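Local coordinates for possible substrate binding protein of ABC transporter system (Rhodopseudomonas palustris, PDB 3N0X), which probably serves as the periplasmic substrate-binding component of an ABC transporter, likely for branched-chain amino acids or related ligands, at residues 160-165 with 173-178; 259-264 with 338-343. One frame throughout, in Å; residues are numbered along the deposited sequence. Where two conformers were deposited one is given.

Contact 1: residues 160-165 with 173-178; sequences AFKEAL and ATEEYV
Lys162, on the helix, and Glu175, on the strand that follows it, meet through a single salt bridge at the surface, a compact example of a charge pair spanning the return half of a crossover. The lysine is best followed outward. From CB the chain runs fully extended, with CG set anti to the backbone N (chi1 174°), and with the equally extended glutamate it bridges Lys162 CA and Glu175 CA, 9.6 Å apart. CD is the first atom to come near the carboxylate, and Lys162 CE then passes 3.5 Å from Glu175 OE2. At the tip, Lys162 NZ donates to Glu175 OE2 over 2.7 Å, reaching it on the syn side and 20° out of the carboxylate plane. The lysine chain runs nearly perpendicular to the glutamate's, and its terminal atoms make the contact. The other oxygen is also engaged: Tyr177 OH, two residues along the strand, donates to Glu175 OE1 over 2.6 Å on its anti lone pair, and that oxygen lies in the plane of the tyrosine ring. With one bond on each oxygen, the carboxylate is probably restrained from turning, and the lysine charge probably favours its ionised form. With an alanine here, the Lys162 ammonium would probably lose its countercharge and the Tyr177 hydroxyl this acceptor. Arg155, earlier on the same helix, makes a cation-pi contact with the Tyr177 ring, a second link between the two elements. Both belong to the beta-alpha-beta unit of strand 142-149, helix 152-165 and strand 171-178, at the edge of the four-stranded parallel sheet.

Contact 2: residues 259-264 with 338-343; sequences DIPKNP and SMYHFK
Lys262 NZ donates to Asp259 O over 2.9 Å, a bond that brackets Ile260 and Pro261, the two loop residues that bear on the ring of Tyr340. The ammonium stands 35° above the carbonyl plane, with a C=O...N angle of 135°. Across the contact itself no hydrogen bond forms, and the loop meets the phenol of Tyr340 with carbon alone. The methyl Ile260 CG2 comes obliquely to the inner part of the ring, 3.5 Å from Tyr340 CD1. It is put there by the first torsion of the isoleucine, which sets CG2 anti to the backbone N and places the longer branch beside that N, with Ile260 CD1 lying near Tyr340 CB. The isoleucine and tyrosine side chains run alongside one another, pointing opposite ways. At the far end of the ring, Pro261 stands roughly perpendicular to the tyrosine side chain, with Pro261 CG 3.8 Å from Tyr340 CZ and 3.5 Å from Tyr340 OH. The loop is anchored further along as well: Asn263 caps the following helix through Asn266 N, while its ND2 reaches Pro322 O. Thr254 on the neighbouring strand and Lys323 also pack on Tyr340. The division of labour follows: polar bonds probably help hold the loop's shape, whereas its contact with strand 335-345 is apolar, a van der Waals touching of a methyl and a proline ring on the two ends of one buried aromatic.

Followed from the N terminus, the chain reaches contact 1 first, where a five-residue turn leads from helix 152-165 to strand 171-178 and the contact closes this local loop, tying the helix to the edge strand of the four-stranded parallel sheet. Contact 2 opens much later and closes over a far longer excursion: 73 residues, more than half of them helical, separate 259-264 from 338-343. The two neither nest nor cross but stand in series, with centres 25 Å apart and nearest atoms about 11 Å apart. One is a polar bridge at the surface, joining helix to parallel sheet; the other is an apolar seam in the interior, joining a loop to the antiparallel sheet.

Contact 1: residues 160-165 with 173-178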
ATOM      1  N   ALA A 160       9.481 -12.524   0.675  1.00 14.45           N
ATOM      2  CA  ALA A 160       9.504 -11.620  -0.493  1.00 13.83           C
ATOM      3  C   ALA A 160      10.738 -10.703  -0.486  1.00 13.70           C
ATOM      4  O   ALA A 160      11.406 -10.485  -1.504  1.00 14.88           O
ATOM      5  CB  ALA A 160       8.214 -10.814  -0.563  1.00 12.77           C
ATOM      6  N   PHE A 161      11.024 -10.166   0.700  1.00 13.63           N
ATOM      7  CA  PHE A 161      12.201  -9.343   0.912  1.00 13.84           C
ATOM      8  C   PHE A 161      13.469 -10.110   0.542  1.00 13.64           C
ATOM      9  O   PHE A 161      14.328  -9.567  -0.156  1.00 14.64           O
ATOM     10  CB  PHE A 161      12.201  -8.883   2.401  1.00 11.81           C
ATOM     11  CG  PHE A 161      13.383  -8.076   2.829  1.00 11.85           C
ATOM     12  CD1 PHE A 161      14.523  -8.688   3.326  1.00 12.57           C
ATOM     13  CD2 PHE A 161      13.330  -6.674   2.803  1.00 13.97           C
ATOM     14  CE1 PHE A 161      15.605  -7.925   3.761  1.00 13.36           C
ATOM     15  CE2 PHE A 161      14.395  -5.908   3.275  1.00 14.00           C
ATOM     16  CZ  PHE A 161      15.560  -6.538   3.721  1.00 14.26           C
ATOM     17  N   LYS A 162      13.592 -11.351   1.057  1.00 14.82           N
ATOM     18  CA  LYS A 162      14.785 -12.209   0.886  1.00 15.15           C
ATOM     19  C   LYS A 162      15.027 -12.526  -0.585  1.00 16.37           C
ATOM     20  O   LYS A 162      16.134 -12.438  -1.074  1.00 17.97           O
ATOM     21  CB  LYS A 162      14.608 -13.493   1.697  1.00 18.00           C
ATOM     22  CG  LYS A 162      15.674 -14.567   1.540  1.00 23.03           C
ATOM     23  CD  LYS A 162      15.292 -15.694   2.502  1.00 27.21           C
ATOM     24  CE  LYS A 162      16.321 -16.803   2.562  1.00 33.98           C
ATOM     25  NZ  LYS A 162      15.873 -17.775   3.608  1.00 35.25           N
ATOM     26  N   GLU A 163      13.965 -12.825  -1.302  1.00 15.78           N
ATOM     27  CA  GLU A 163      14.114 -13.118  -2.718  0.50 16.48           C
ATOM     28  C   GLU A 163      14.591 -11.881  -3.495  1.00 16.85           C
ATOM     29  O   GLU A 163      15.498 -11.995  -4.335  1.00 18.56           O
ATOM     30  CB  GLU A 163      12.834 -13.737  -3.266  0.50 18.04           C
ATOM     31  CG  GLU A 163      12.854 -14.044  -4.761  0.50 20.04           C
ATOM     32  CD  GLU A 163      13.910 -15.066  -5.199  0.50 25.68           C
ATOM     33  OE1 GLU A 163      14.355 -15.915  -4.386  0.50 28.55           O
ATOM     34  OE2 GLU A 163      14.282 -15.023  -6.393  0.50 32.58           O
ATOM     35  N   ALA A 164      14.006 -10.697  -3.235  1.00 15.78           N
ATOM     36  CA  ALA A 164      14.489  -9.477  -3.877  1.00 14.81           C
ATOM     37  C   ALA A 164      15.919  -9.106  -3.493  1.00 14.95           C
ATOM     38  O   ALA A 164      16.689  -8.570  -4.297  1.00 17.47           O
ATOM     39  CB  ALA A 164      13.523  -8.289  -3.577  1.00 16.46           C
ATOM     40  N   LEU A 165      16.256  -9.345  -2.230  1.00 16.85           N
ATOM     41  CA  LEU A 165      17.550  -8.971  -1.716  1.00 16.41           C
ATOM     42  C   LEU A 165      18.650  -9.726  -2.422  1.00 18.55           C
ATOM     43  O   LEU A 165      19.755  -9.197  -2.572  1.00 18.05           O
ATOM     44  CB  LEU A 165      17.621  -9.200  -0.216  1.00 16.29           C
ATOM     45  CG  LEU A 165      18.786  -8.475   0.473  1.00 16.52           C
ATOM     46  CD1 LEU A 165      18.388  -6.991   0.685  1.00 13.24           C
ATOM     47  CD2 LEU A 165      19.136  -9.177   1.824  1.00 18.89           C
ATOM     48  N   ALA A 173      22.096 -12.308   6.816  1.00 17.16           N
ATOM     49  CA  ALA A 173      22.817 -13.095   7.814  1.00 17.70           C
ATOM     50  C   ALA A 173      21.914 -14.019   8.623  1.00 18.40           C
ATOM     51  O   ALA A 173      22.302 -15.131   8.988  1.00 20.72           O
ATOM     52  CB  ALA A 173      23.520 -12.163   8.775  1.00 17.77           C
ATOM     53  N   THR A 174      20.726 -13.537   8.976  1.00 16.11           N
ATOM     54  CA  THR A 174      19.828 -14.326   9.867  1.00 16.52           C
ATOM     55  C   THR A 174      18.428 -13.767   9.788  1.00 13.98           C
ATOM     56  O   THR A 174      18.246 -12.605   9.394  1.00 14.55           O
ATOM     57  CB  THR A 174      20.289 -14.346  11.338  1.00 16.57           C
ATOM     58  OG1 THR A 174      19.597 -15.402  12.018  1.00 21.37           O
ATOM     59  CG2 THR A 174      20.051 -12.994  12.070  1.00 18.43           C
ATOM     60  N   GLU A 175      17.454 -14.622  10.113  1.00 14.45           N
ATOM     61  CA  GLU A 175      16.027 -14.281  10.182  1.00 14.04           C
ATOM     62  C   GLU A 175      15.517 -14.708  11.535  1.00 15.61           C
ATOM     63  O   GLU A 175      15.721 -15.870  11.945  1.00 18.00           O
ATOM     64  CB  GLU A 175      15.243 -15.011   9.094  1.00 15.51           C
ATOM     65  CG  GLU A 175      15.653 -14.795   7.676  1.00 16.05           C
ATOM     66  CD  GLU A 175      15.043 -15.835   6.753  1.00 20.34           C
ATOM     67  OE1 GLU A 175      13.801 -16.094   6.787  1.00 19.17           O
ATOM     68  OE2 GLU A 175      15.841 -16.472   6.029  1.00 23.05           O
ATOM     69  N   GLU A 176      14.943 -13.769  12.279  1.00 14.02           N
ATOM     70  CA  GLU A 176      14.338 -14.073  13.559  1.00 13.47           C
ATOM     71  C   GLU A 176      12.828 -13.904  13.458  1.00 13.07           C
ATOM     72  O   GLU A 176      12.328 -12.860  12.967  1.00 13.33           O
ATOM     73  CB  GLU A 176      14.893 -13.155  14.657  1.00 14.02           C
ATOM     74  CG  GLU A 176      16.299 -13.454  15.015  1.00 16.77           C
ATOM     75  CD  GLU A 176      16.397 -14.664  15.965  1.00 18.42           C
ATOM     76  OE1 GLU A 176      15.347 -15.094  16.549  1.00 22.57           O
ATOM     77  OE2 GLU A 176      17.519 -15.141  16.194  1.00 25.15           O
ATOM     78  N   TYR A 177      12.101 -14.894  13.978  1.00 15.04           N
ATOM     79  CA  TYR A 177      10.630 -14.875  14.034  1.00 15.62           C
ATOM     80  C   TYR A 177      10.201 -15.074  15.467  1.00 15.64           C
ATOM     81  O   TYR A 177      10.575 -16.061  16.073  1.00 18.59           O
ATOM     82  CB  TYR A 177      10.021 -15.963  13.143  1.00 15.70           C
ATOM     83  CG  TYR A 177      10.383 -15.816  11.700  1.00 15.08           C
ATOM     84  CD1 TYR A 177       9.740 -14.895  10.890  1.00 14.19           C
ATOM     85  CD2 TYR A 177      11.445 -16.548  11.152  1.00 14.45           C
ATOM     86  CE1 TYR A 177      10.094 -14.726   9.566  1.00 15.72           C
ATOM     87  CE2 TYR A 177      11.842 -16.356   9.822  1.00 18.09           C
ATOM     88  CZ  TYR A 177      11.151 -15.448   9.037  1.00 16.42           C
ATOM     89  OH  TYR A 177      11.529 -15.245   7.702  1.00 17.19           O
ATOM     90  N   VAL A 178       9.450 -14.121  15.998  1.00 14.62           N
ATOM     91  CA  VAL A 178       9.054 -14.170  17.407  1.00 14.98           C
ATOM     92  C   VAL A 178       7.542 -14.151  17.498  1.00 15.52           C
ATOM     93  O   VAL A 178       6.855 -13.763  16.550  1.00 17.86           O
ATOM     94  CB  VAL A 178       9.676 -12.990  18.206  1.00 15.62           C
ATOM     95  CG1 VAL A 178      11.206 -13.037  18.093  1.00 17.32           C
ATOM     96  CG2 VAL A 178       9.132 -11.648  17.740  1.00 16.73           C
TER

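Contact 2: residues 259-264 with 338-343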
ATOM      1  N   ASP A 259       5.045  14.753   0.433  1.00 12.14           N
ATOM      2  CA  ASP A 259       6.000  15.718  -0.110  0.60 13.21           C
ATOM      3  C   ASP A 259       6.999  15.068  -1.036  1.00 14.82           C
ATOM      4  O   ASP A 259       7.843  15.757  -1.593  1.00 17.05           O
ATOM      5  CB  ASP A 259       6.735  16.472   1.017  0.60 13.86           C
ATOM      6  CG  ASP A 259       7.317  17.830   0.562  0.60 18.24           C
ATOM      7  OD1 ASP A 259       6.623  18.569  -0.157  0.60 16.36           O
ATOM      8  OD2 ASP A 259       8.453  18.177   0.972  0.60 22.60           O
ATOM      9  N   ILE A 260       6.919  13.741  -1.244  1.00 14.71           N
ATOM     10  CA  ILE A 260       7.872  13.108  -2.159  1.00 14.52           C
ATOM     11  C   ILE A 260       7.529  13.195  -3.662  1.00 16.39           C
ATOM     12  O   ILE A 260       8.340  13.683  -4.455  1.00 17.60           O
ATOM     13  CB  ILE A 260       8.232  11.660  -1.743  1.00 14.24           C
ATOM     14  CG1 ILE A 260       9.063  11.679  -0.448  1.00 14.47           C
ATOM     15  CG2 ILE A 260       9.016  10.928  -2.827  1.00 15.15           C
ATOM     16  CD1 ILE A 260       9.467  10.288   0.035  1.00 15.63           C
ATOM     17  N   PRO A 261       6.334  12.746  -4.089  1.00 15.57           N
ATOM     18  CA  PRO A 261       6.121  12.725  -5.540  1.00 15.04           C
ATOM     19  C   PRO A 261       5.931  14.128  -6.091  1.00 17.30           C
ATOM     20  O   PRO A 261       5.164  14.931  -5.529  1.00 17.75           O
ATOM     21  CB  PRO A 261       4.826  11.924  -5.717  1.00 15.07           C
ATOM     22  CG  PRO A 261       4.678  11.151  -4.380  1.00 14.09           C
ATOM     23  CD  PRO A 261       5.228  12.092  -3.368  1.00 13.86           C
ATOM     24  N   LYS A 262       6.654  14.401  -7.182  1.00 20.14           N
ATOM     25  CA  LYS A 262       6.625  15.675  -7.867  1.00 21.15           C
ATOM     26  C   LYS A 262       6.043  15.456  -9.257  1.00 22.27           C
ATOM     27  O   LYS A 262       6.700  14.990 -10.214  1.00 23.93           O
ATOM     28  CB  LYS A 262       8.035  16.286  -7.931  1.00 21.83           C
ATOM     29  CG  LYS A 262       8.716  16.458  -6.603  1.00 22.93           C
ATOM     30  CD  LYS A 262       7.946  17.305  -5.655  1.00 23.95           C
ATOM     31  CE  LYS A 262       8.617  17.406  -4.307  1.00 25.93           C
ATOM     32  NZ  LYS A 262       7.775  18.119  -3.307  1.00 23.07           N
ATOM     33  N   ASN A 263       4.751  15.695  -9.340  1.00 19.47           N
ATOM     34  CA  ASN A 263       4.030  15.575 -10.573  1.00 17.37           C
ATOM     35  C   ASN A 263       2.763  16.434 -10.420  1.00 17.95           C
ATOM     36  O   ASN A 263       2.397  16.782  -9.306  1.00 18.75           O
ATOM     37  CB  ASN A 263       3.719  14.123 -10.909  1.00 17.46           C
ATOM     38  CG  ASN A 263       2.813  13.463  -9.879  1.00 15.46           C
ATOM     39  OD1 ASN A 263       1.627  13.818  -9.764  1.00 14.55           O
ATOM     40  ND2 ASN A 263       3.371  12.540  -9.118  1.00 14.21           N
ATOM     41  N   PRO A 264       2.130  16.802 -11.538  1.00 19.58           N
ATOM     42  CA  PRO A 264       1.018  17.737 -11.492  1.00 18.78           C
ATOM     43  C   PRO A 264      -0.163  17.253 -10.656  1.00 17.56           C
ATOM     44  O   PRO A 264      -0.864  18.056 -10.079  1.00 16.99           O
ATOM     45  CB  PRO A 264       0.618  17.872 -12.962  1.00 21.98           C
ATOM     46  CG  PRO A 264       1.881  17.664 -13.706  1.00 25.83           C
ATOM     47  CD  PRO A 264       2.609  16.596 -12.916  1.00 22.89           C
ATOM     48  N   SER A 338       5.467   2.930  -8.711  1.00 13.06           N
ATOM     49  CA  SER A 338       6.658   3.356  -8.005  1.00 12.26           C
ATOM     50  C   SER A 338       6.514   3.133  -6.535  1.00 11.50           C
ATOM     51  O   SER A 338       5.415   3.101  -6.036  1.00 11.36           O
ATOM     52  CB  SER A 338       6.902   4.867  -8.238  1.00 13.99           C
ATOM     53  OG  SER A 338       7.225   5.165  -9.571  1.00 16.09           O
HETATM   54  N   MSE A 339       7.650   3.041  -5.855  1.00 12.49           N
HETATM   55  CA  MSE A 339       7.707   3.074  -4.395  1.00 11.69           C
HETATM   56  C   MSE A 339       8.899   3.994  -4.037  1.00 11.43           C
HETATM   57  O   MSE A 339       9.710   4.324  -4.907  1.00 14.06           O
HETATM   58  CB  MSE A 339       7.897   1.654  -3.836  1.00 12.31           C
HETATM   59  CG  MSE A 339       6.793   0.663  -4.290  1.00 12.43           C
HETATM   60 SE   MSE A 339       5.086   0.877  -3.474  0.75 10.26          SE
HETATM   61  CE  MSE A 339       5.611   0.172  -1.779  1.00 13.69           C
ATOM     62  N   TYR A 340       8.973   4.440  -2.781  1.00 11.46           N
ATOM     63  CA  TYR A 340       9.903   5.534  -2.428  1.00 12.84           C
ATOM     64  C   TYR A 340      10.893   5.141  -1.349  1.00 11.82           C
ATOM     65  O   TYR A 340      10.499   4.789  -0.248  1.00 11.54           O
ATOM     66  CB  TYR A 340       9.122   6.790  -2.002  1.00 12.17           C
ATOM     67  CG  TYR A 340       8.101   7.171  -3.057  1.00 14.01           C
ATOM     68  CD1 TYR A 340       8.506   7.739  -4.249  1.00 14.32           C
ATOM     69  CD2 TYR A 340       6.743   6.909  -2.862  1.00 14.47           C
ATOM     70  CE1 TYR A 340       7.581   8.062  -5.240  1.00 13.78           C
ATOM     71  CE2 TYR A 340       5.825   7.211  -3.846  1.00 14.46           C
ATOM     72  CZ  TYR A 340       6.226   7.794  -5.013  1.00 14.68           C
ATOM     73  OH  TYR A 340       5.299   8.095  -6.035  1.00 14.77           O
ATOM     74  N   HIS A 341      12.162   5.156  -1.686  1.00 11.46           N
ATOM     75  CA  HIS A 341      13.244   4.976  -0.744  1.00 11.31           C
ATOM     76  C   HIS A 341      13.422   6.323  -0.048  1.00 11.83           C
ATOM     77  O   HIS A 341      13.717   7.325  -0.685  1.00 12.68           O
ATOM     78  CB  HIS A 341      14.524   4.579  -1.516  1.00 11.37           C
ATOM     79  CG  HIS A 341      15.772   4.428  -0.677  1.00 11.40           C
ATOM     80  ND1 HIS A 341      16.979   4.111  -1.269  1.00 15.03           N
ATOM     81  CD2 HIS A 341      16.021   4.586   0.653  1.00 12.10           C
ATOM     82  CE1 HIS A 341      17.914   4.052  -0.331  1.00 14.72           C
ATOM     83  NE2 HIS A 341      17.365   4.311   0.849  1.00 13.54           N
ATOM     84  N   PHE A 342      13.257   6.310   1.275  1.00 10.71           N
ATOM     85  CA  PHE A 342      13.254   7.541   2.119  1.00 11.84           C
ATOM     86  C   PHE A 342      14.348   7.473   3.160  1.00 12.58           C
ATOM     87  O   PHE A 342      14.922   6.412   3.424  1.00 12.76           O
ATOM     88  CB  PHE A 342      11.907   7.737   2.839  1.00 11.74           C
ATOM     89  CG  PHE A 342      11.622   6.673   3.852  1.00 11.63           C
ATOM     90  CD1 PHE A 342      12.138   6.733   5.147  1.00 13.58           C
ATOM     91  CD2 PHE A 342      10.822   5.571   3.518  1.00 11.97           C
ATOM     92  CE1 PHE A 342      11.917   5.724   6.049  1.00 12.60           C
ATOM     93  CE2 PHE A 342      10.560   4.559   4.450  1.00 11.91           C
ATOM     94  CZ  PHE A 342      11.117   4.635   5.728  1.00 11.23           C
ATOM     95  N   LYS A 343      14.652   8.648   3.742  1.00 13.20           N
ATOM     96  CA  LYS A 343      15.513   8.773   4.904  0.70 14.01           C
ATOM     97  C   LYS A 343      14.781   9.682   5.907  1.00 13.95           C
ATOM     98  O   LYS A 343      14.265  10.767   5.522  1.00 14.99           O
ATOM     99  CB  LYS A 343      16.875   9.350   4.532  0.70 13.73           C
ATOM    100  CG  LYS A 343      17.898   9.370   5.677  0.70 18.31           C
ATOM    101  CD  LYS A 343      19.307   9.797   5.211  0.70 20.80           C
ATOM    102  CE  LYS A 343      20.334   9.496   6.285  0.70 25.60           C
ATOM    103  NZ  LYS A 343      20.557   8.013   6.478  0.70 22.97           N
TER